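Local coordinates for protein oxalate--CoA ligase (Arabidopsis thaliana, PDB 5IE2) that belongs to the ANL superfamily of AMP-binding enzymes and binds adenosine-5'-triphosphate in a pocket of the chain, at residues S241-W246 / L268-S273; D248-N253 / H274-Y279. All coordinates share one frame; numbering follows the deposited sequence. Where two conformers were deposited one is given.

In the fold
Contacts 1 and 2 are neighbours, their centres about 10 Å apart. Both use helix 242-251: contact 1 its first turn, contact 2 its C-terminal end. The partners also follow one another, since 274-279 is the loop that leaves helix 261-273. The two contacts touch directly. His271 ND1 lies 2.7 Å from Tyr279 OH, a probable hydrogen bond, and Trp246 NE1 packs 3.6 Å from Tyr279 CE1. Trp246 CB also rests on Glu276 CG, 3.8 Å away. Both are surface contacts, with centres about 21 Å and 24 Å from the centre of the chain.

Contact 1. Residues S241-W246 / L268-S273; sequences SATTFW and LDRHAS
Ala242 and Arg270 bring the first turn of helix 242-251 to the C-terminal end of helix 261-273, with their CA atoms 6.7 Å apart. Both CA-CB bonds point across the gap, and Ala242 CB lies 4.3 Å from Arg270 CB. This is the close point between the helices within the two segments. Arg270 does most of the touching. Its CG is anti to the backbone N (chi1 168°), and the chain then bends at chi2 (75°). The bend runs the chain past the carbonyl of Ala242, where Arg270 CG comes within 3.9 Å of Ala242 O. This is contact without a hydrogen bond. Further out, the methyl CG2 of Thr243 covers one face of the guanidinium, offset toward its rim, 3.8 Å from Arg270 NH1.

No direct hydrogen bond joins the segments. A water does so instead. It donates to Thr243 O at 2.8 Å and accepts from Arg270 NH2 at 3.1 Å. The guanidinium is therefore tied to the helix backbone as well as packed on a methyl.

Ser241 fixes the start of helix 242-251 as its N-cap. Ser241 OG accepts a bond from Thr244 N at 3.2 Å, and a weak one from Thr243 N. Behind the surface layer, Phe245 and Trp246 are buried and both reach Ile267 of helix 261-273. Phe245 CE2 lies over the centre of one face of the Trp246 ring. His271 of helix 261-273 meets Phe304 edge-to-face. Strands 256-259 and 284-287 are parallel neighbours in a mixed five-stranded sheet, joined through helix 261-273. The contact thus packs helix 242-251 against the helix of a beta-alpha-beta crossover.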
loop_
_atom_site.group_PDB
_atom_site.type_symbol
_atom_site.label_atom_id
_atom_site.label_comp_id
_atom_site.label_asym_id
_atom_site.label_seq_id
_atom_site.Cartn_x
_atom_site.Cartn_y
_atom_site.Cartn_z
ATOM N N SER A 241 6.319 7.983 -12.535
ATOM C CA SER A 241 7.477 8.520 -13.258
ATOM C C SER A 241 8.057 9.679 -12.473
ATOM O O SER A 241 7.320 10.601 -12.153
ATOM C CB SER A 241 7.063 9.025 -14.674
ATOM O OG SER A 241 8.025 9.926 -15.219
ATOM N N ALA A 242 9.337 9.657 -12.141
ATOM C CA ALA A 242 9.867 10.801 -11.384
ATOM C C ALA A 242 9.828 12.099 -12.223
ATOM O O ALA A 242 9.712 13.218 -11.701
ATOM C CB ALA A 242 11.288 10.523 -10.909
ATOM N N THR A 243 9.900 11.956 -13.536
ATOM C CA THR A 243 9.974 13.154 -14.372
ATOM C C THR A 243 8.616 13.812 -14.545
ATOM O O THR A 243 8.552 15.019 -14.732
ATOM C CB THR A 243 10.608 12.836 -15.755
ATOM O OG1 THR A 243 9.786 11.921 -16.472
ATOM C CG2 THR A 243 11.896 12.182 -15.550
ATOM N N THR A 244 7.520 13.055 -14.524
ATOM C CA THR A 244 6.230 13.713 -14.727
ATOM C C THR A 244 5.470 13.988 -13.432
ATOM O O THR A 244 4.410 14.596 -13.478
ATOM C CB THR A 244 5.300 12.896 -15.625
ATOM O OG1 THR A 244 5.029 11.633 -15.006
ATOM C CG2 THR A 244 5.951 12.689 -17.027
ATOM N N PHE A 245 6.010 13.519 -12.302
ATOM C CA PHE A 245 5.300 13.615 -11.001
ATOM C C PHE A 245 4.896 15.042 -10.661
ATOM O O PHE A 245 3.703 15.318 -10.450
ATOM C CB PHE A 245 6.174 13.029 -9.873
ATOM C CG PHE A 245 5.549 13.157 -8.512
ATOM C CD1 PHE A 245 4.306 12.574 -8.277
ATOM C CD2 PHE A 245 6.168 13.885 -7.498
ATOM C CE1 PHE A 245 3.677 12.676 -7.026
ATOM C CE2 PHE A 245 5.539 14.001 -6.224
ATOM C CZ PHE A 245 4.296 13.400 -6.005
ATOM N N TRP A 246 5.871 15.960 -10.559
ATOM C CA TRP A 246 5.537 17.297 -10.125
ATOM C C TRP A 246 4.760 18.060 -11.186
ATOM O O TRP A 246 3.878 18.814 -10.819
ATOM C CB TRP A 246 6.780 18.092 -9.704
ATOM C CG TRP A 246 7.300 17.594 -8.328
ATOM C CD1 TRP A 246 8.477 16.952 -8.087
ATOM C CD2 TRP A 246 6.628 17.695 -7.065
ATOM N NE1 TRP A 246 8.593 16.641 -6.748
ATOM C CE2 TRP A 246 7.463 17.080 -6.099
ATOM C CE3 TRP A 246 5.410 18.256 -6.657
ATOM C CZ2 TRP A 246 7.124 17.023 -4.742
ATOM C CZ3 TRP A 246 5.053 18.183 -5.307
ATOM C CH2 TRP A 246 5.917 17.577 -4.359
ATOM N N LEU A 268 13.095 12.583 -3.909
ATOM C CA LEU A 268 14.154 13.461 -3.342
ATOM C C LEU A 268 15.387 13.534 -4.237
ATOM O O LEU A 268 15.952 14.625 -4.432
ATOM C CB LEU A 268 14.585 13.000 -1.967
ATOM C CG LEU A 268 13.571 13.390 -0.877
ATOM C CD1 LEU A 268 13.969 12.681 0.422
ATOM C CD2 LEU A 268 13.569 14.886 -0.665
ATOM N N ASP A 269 15.791 12.397 -4.781
ATOM C CA ASP A 269 16.924 12.373 -5.723
ATOM C C ASP A 269 16.633 13.304 -6.924
ATOM O O ASP A 269 17.533 14.056 -7.420
ATOM C CB ASP A 269 17.185 10.965 -6.282
ATOM C CG ASP A 269 17.817 9.975 -5.257
ATOM O OD1 ASP A 269 18.414 10.392 -4.224
ATOM O OD2 ASP A 269 17.711 8.745 -5.525
ATOM N N ARG A 270 15.413 13.195 -7.446
ATOM C CA ARG A 270 15.018 14.021 -8.588
ATOM C C ARG A 270 15.052 15.509 -8.198
ATOM O O ARG A 270 15.447 16.404 -9.004
ATOM C CB ARG A 270 13.639 13.588 -9.094
ATOM C CG ARG A 270 12.975 14.536 -10.091
ATOM C CD ARG A 270 13.623 14.430 -11.459
ATOM N NE ARG A 270 12.982 15.312 -12.426
ATOM C CZ ARG A 270 13.355 15.409 -13.701
ATOM N NH1 ARG A 270 14.359 14.676 -14.150
ATOM N NH2 ARG A 270 12.736 16.265 -14.508
ATOM N N HIS A 271 14.649 15.802 -6.960
ATOM C CA HIS A 271 14.682 17.179 -6.510
ATOM C C HIS A 271 16.131 17.648 -6.440
ATOM O O HIS A 271 16.397 18.833 -6.691
ATOM C CB HIS A 271 13.986 17.343 -5.151
ATOM C CG HIS A 271 14.199 18.676 -4.504
ATOM N ND1 HIS A 271 13.597 19.831 -4.958
ATOM C CD2 HIS A 271 14.920 19.032 -3.408
ATOM C CE1 HIS A 271 13.932 20.839 -4.165
ATOM N NE2 HIS A 271 14.747 20.386 -3.228
ATOM N N ALA A 272 17.046 16.746 -6.103
ATOM C CA ALA A 272 18.453 17.160 -6.008
ATOM C C ALA A 272 19.033 17.431 -7.404
ATOM O O ALA A 272 19.831 18.356 -7.569
ATOM C CB ALA A 272 19.292 16.129 -5.298
ATOM N N SER A 273 18.668 16.614 -8.390
ATOM C CA SER A 273 19.294 16.794 -9.712
ATOM C C SER A 273 18.529 17.766 -10.621
ATOM O O SER A 273 19.119 18.447 -11.482
ATOM C CB SER A 273 19.456 15.455 -10.414
ATOM O OG SER A 273 18.186 14.885 -10.679
HETATM O O HOH W 1 9.873 17.395 -14.102
#

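Contact 2. Residues D248-N253 / H274-Y279; sequences DMKKYN and HPETEY
Lys250 reaches from the last turn of helix 242-251 to the loop 274-279, and its ammonium group makes both polar links of the contact. This lysine end is the tight part. Lys250 NZ gives a hydrogen bond to Glu278 O at 2.7 Å. It approaches in the carbonyl plane, with a C=O...N angle of 159°. The same nitrogen forms a salt bridge with Glu276 OE1 at 3.0 Å. That oxygen is met on its anti side, with the nitrogen 22° out of the carboxylate plane. Two acceptors, one backbone and one side chain, thus hold the lysine end. Lys250 CE follows closely, 3.0 Å from Glu278 O.

Behind it the loop braces itself through Glu276 and Tyr279. The Glu276 chain bends at chi2 (-75°), which folds the carboxylate back toward the lysine. Its CB lies over one face of the Tyr279 ring, offset toward the rim. Glu276 N donates to Tyr279 OH at 3.0 Å, so the tyrosine closes the loop on itself. The tyrosine ring also meets Phe304 edge-to-face.

The helix ends here in a Schellman motif. Asn253, with positive phi, is the C-prime residue; its N-H bonds Lys250 O at 3.1 Å from Asn253 N, and Ala254 N reaches Met249 O. The lysine lies in that last turn, so its backbone is held by the cap while its side chain crosses to the loop. Inward, Met249 packs on Val207 of strand 205-207.

The solvent side is looser. Glu278 is exposed and contributes mainly its backbone oxygen. Its CG comes no nearer than 4.3 Å to Lys250 NZ. Its carboxylate stays apart, with Glu278 OE1 5.6 Å from Lys250 NZ, where opposite charges could still attract weakly.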
loop_
_atom_site.group_PDB
_atom_site.type_symbol
_atom_site.label_atom_id
_atom_site.label_comp_id
_atom_site.label_asym_id
_atom_site.label_seq_id
_atom_site.Cartn_x
_atom_site.Cartn_y
_atom_site.Cartn_z
ATOM N N ASP A 248 2.452 16.812 -13.056
ATOM C CA ASP A 248 1.083 16.339 -12.810
ATOM C C ASP A 248 0.501 16.896 -11.516
ATOM O O ASP A 248 -0.681 17.266 -11.481
ATOM C CB ASP A 248 1.024 14.813 -12.778
ATOM C CG ASP A 248 1.054 14.178 -14.184
ATOM O OD1 ASP A 248 0.873 14.925 -15.184
ATOM O OD2 ASP A 248 1.261 12.942 -14.279
ATOM N N MET A 249 1.310 16.932 -10.458
ATOM C CA MET A 249 0.829 17.446 -9.172
ATOM C C MET A 249 0.416 18.908 -9.337
ATOM O O MET A 249 -0.564 19.348 -8.733
ATOM C CB MET A 249 1.902 17.338 -8.084
ATOM C CG MET A 249 2.256 15.891 -7.680
ATOM S SD MET A 249 1.030 15.167 -6.508
ATOM C CE MET A 249 1.459 16.068 -4.973
ATOM N N LYS A 250 1.209 19.682 -10.108
ATOM C CA LYS A 250 0.827 21.087 -10.299
ATOM C C LYS A 250 -0.405 21.230 -11.157
ATOM O O LYS A 250 -1.362 21.927 -10.782
ATOM C CB LYS A 250 1.974 21.903 -10.946
ATOM C CG LYS A 250 3.148 22.055 -10.066
ATOM C CD LYS A 250 4.231 22.787 -10.916
ATOM C CE LYS A 250 5.603 22.359 -10.538
ATOM N NZ LYS A 250 6.591 23.336 -11.129
ATOM N N LYS A 251 -0.384 20.571 -12.319
ATOM C CA LYS A 251 -1.415 20.794 -13.305
ATOM C C LYS A 251 -2.799 20.401 -12.776
ATOM O O LYS A 251 -3.790 21.002 -13.108
ATOM C CB LYS A 251 -1.118 19.968 -14.556
ATOM C CG LYS A 251 -2.196 20.027 -15.627
ATOM C CD LYS A 251 -1.701 19.290 -16.889
ATOM C CE LYS A 251 -2.840 19.220 -17.939
ATOM N NZ LYS A 251 -2.471 18.457 -19.190
ATOM N N TYR A 252 -2.835 19.348 -11.954
ATOM C CA TYR A 252 -4.107 18.877 -11.443
ATOM C C TYR A 252 -4.342 19.279 -9.992
ATOM O O TYR A 252 -5.184 18.671 -9.327
ATOM C CB TYR A 252 -4.204 17.345 -11.638
ATOM C CG TYR A 252 -4.233 17.004 -13.131
ATOM C CD1 TYR A 252 -5.440 17.095 -13.862
ATOM C CD2 TYR A 252 -3.064 16.680 -13.809
ATOM C CE1 TYR A 252 -5.480 16.790 -15.236
ATOM C CE2 TYR A 252 -3.072 16.404 -15.205
ATOM C CZ TYR A 252 -4.264 16.518 -15.913
ATOM O OH TYR A 252 -4.272 16.255 -17.297
ATOM N N ASN A 253 -3.678 20.340 -9.547
ATOM C CA ASN A 253 -4.039 21.041 -8.286
ATOM C C ASN A 253 -3.944 20.129 -7.065
ATOM O O ASN A 253 -4.789 20.192 -6.179
ATOM C CB ASN A 253 -5.454 21.613 -8.348
ATOM C CG ASN A 253 -5.641 22.509 -9.571
ATOM O OD1 ASN A 253 -4.756 23.256 -9.906
ATOM N ND2 ASN A 253 -6.778 22.401 -10.234
ATOM N N HIS A 274 17.213 17.837 -10.442
ATOM C CA HIS A 274 16.359 18.690 -11.258
ATOM C C HIS A 274 15.300 19.348 -10.402
ATOM O O HIS A 274 14.116 19.002 -10.503
ATOM C CB HIS A 274 15.692 17.870 -12.376
ATOM C CG HIS A 274 15.028 18.689 -13.451
ATOM N ND1 HIS A 274 13.751 19.204 -13.329
ATOM C CD2 HIS A 274 15.448 19.029 -14.693
ATOM C CE1 HIS A 274 13.419 19.835 -14.441
ATOM N NE2 HIS A 274 14.434 19.749 -15.282
ATOM N N PRO A 275 15.695 20.305 -9.541
ATOM C CA PRO A 275 14.658 21.003 -8.772
ATOM C C PRO A 275 13.661 21.705 -9.665
ATOM O O PRO A 275 14.045 22.237 -10.716
ATOM C CB PRO A 275 15.449 22.026 -7.943
ATOM C CG PRO A 275 16.748 22.214 -8.746
ATOM C CD PRO A 275 17.043 20.800 -9.201
ATOM N N GLU A 276 12.390 21.657 -9.293
ATOM C CA GLU A 276 11.387 22.457 -9.968
ATOM C C GLU A 276 11.612 23.916 -9.609
ATOM O O GLU A 276 12.125 24.211 -8.517
ATOM C CB GLU A 276 9.979 22.037 -9.569
ATOM C CG GLU A 276 9.624 20.626 -9.968
ATOM C CD GLU A 276 9.338 20.476 -11.457
ATOM O OE1 GLU A 276 8.686 21.390 -12.011
ATOM O OE2 GLU A 276 9.723 19.445 -12.057
ATOM N N THR A 277 11.248 24.822 -10.516
ATOM C CA THR A 277 11.374 26.245 -10.228
ATOM C C THR A 277 10.371 26.637 -9.144
ATOM O O THR A 277 10.680 27.470 -8.292
ATOM C CB THR A 277 11.189 27.112 -11.491
ATOM O OG1 THR A 277 9.956 26.774 -12.138
ATOM C CG2 THR A 277 12.320 26.870 -12.459
ATOM N N GLU A 278 9.194 26.008 -9.127
ATOM C CA GLU A 278 8.315 26.153 -7.957
ATOM C C GLU A 278 7.493 24.874 -7.678
ATOM O O GLU A 278 7.100 24.160 -8.596
ATOM C CB GLU A 278 7.359 27.337 -8.101
ATOM C CG GLU A 278 6.317 27.179 -9.174
ATOM C CD GLU A 278 5.410 28.398 -9.259
ATOM O OE1 GLU A 278 4.581 28.470 -10.192
ATOM O OE2 GLU A 278 5.478 29.249 -8.344
ATOM N N TYR A 279 7.224 24.622 -6.402
ATOM C CA TYR A 279 6.439 23.450 -5.979
ATOM C C TYR A 279 5.088 23.873 -5.491
ATOM O O TYR A 279 4.952 24.956 -4.942
ATOM C CB TYR A 279 7.162 22.681 -4.864
ATOM C CG TYR A 279 8.364 21.970 -5.371
ATOM C CD1 TYR A 279 8.235 20.783 -6.068
ATOM C CD2 TYR A 279 9.659 22.499 -5.169
ATOM C CE1 TYR A 279 9.339 20.123 -6.572
ATOM C CE2 TYR A 279 10.772 21.857 -5.655
ATOM C CZ TYR A 279 10.627 20.677 -6.368
ATOM O OH TYR A 279 11.761 20.045 -6.871
#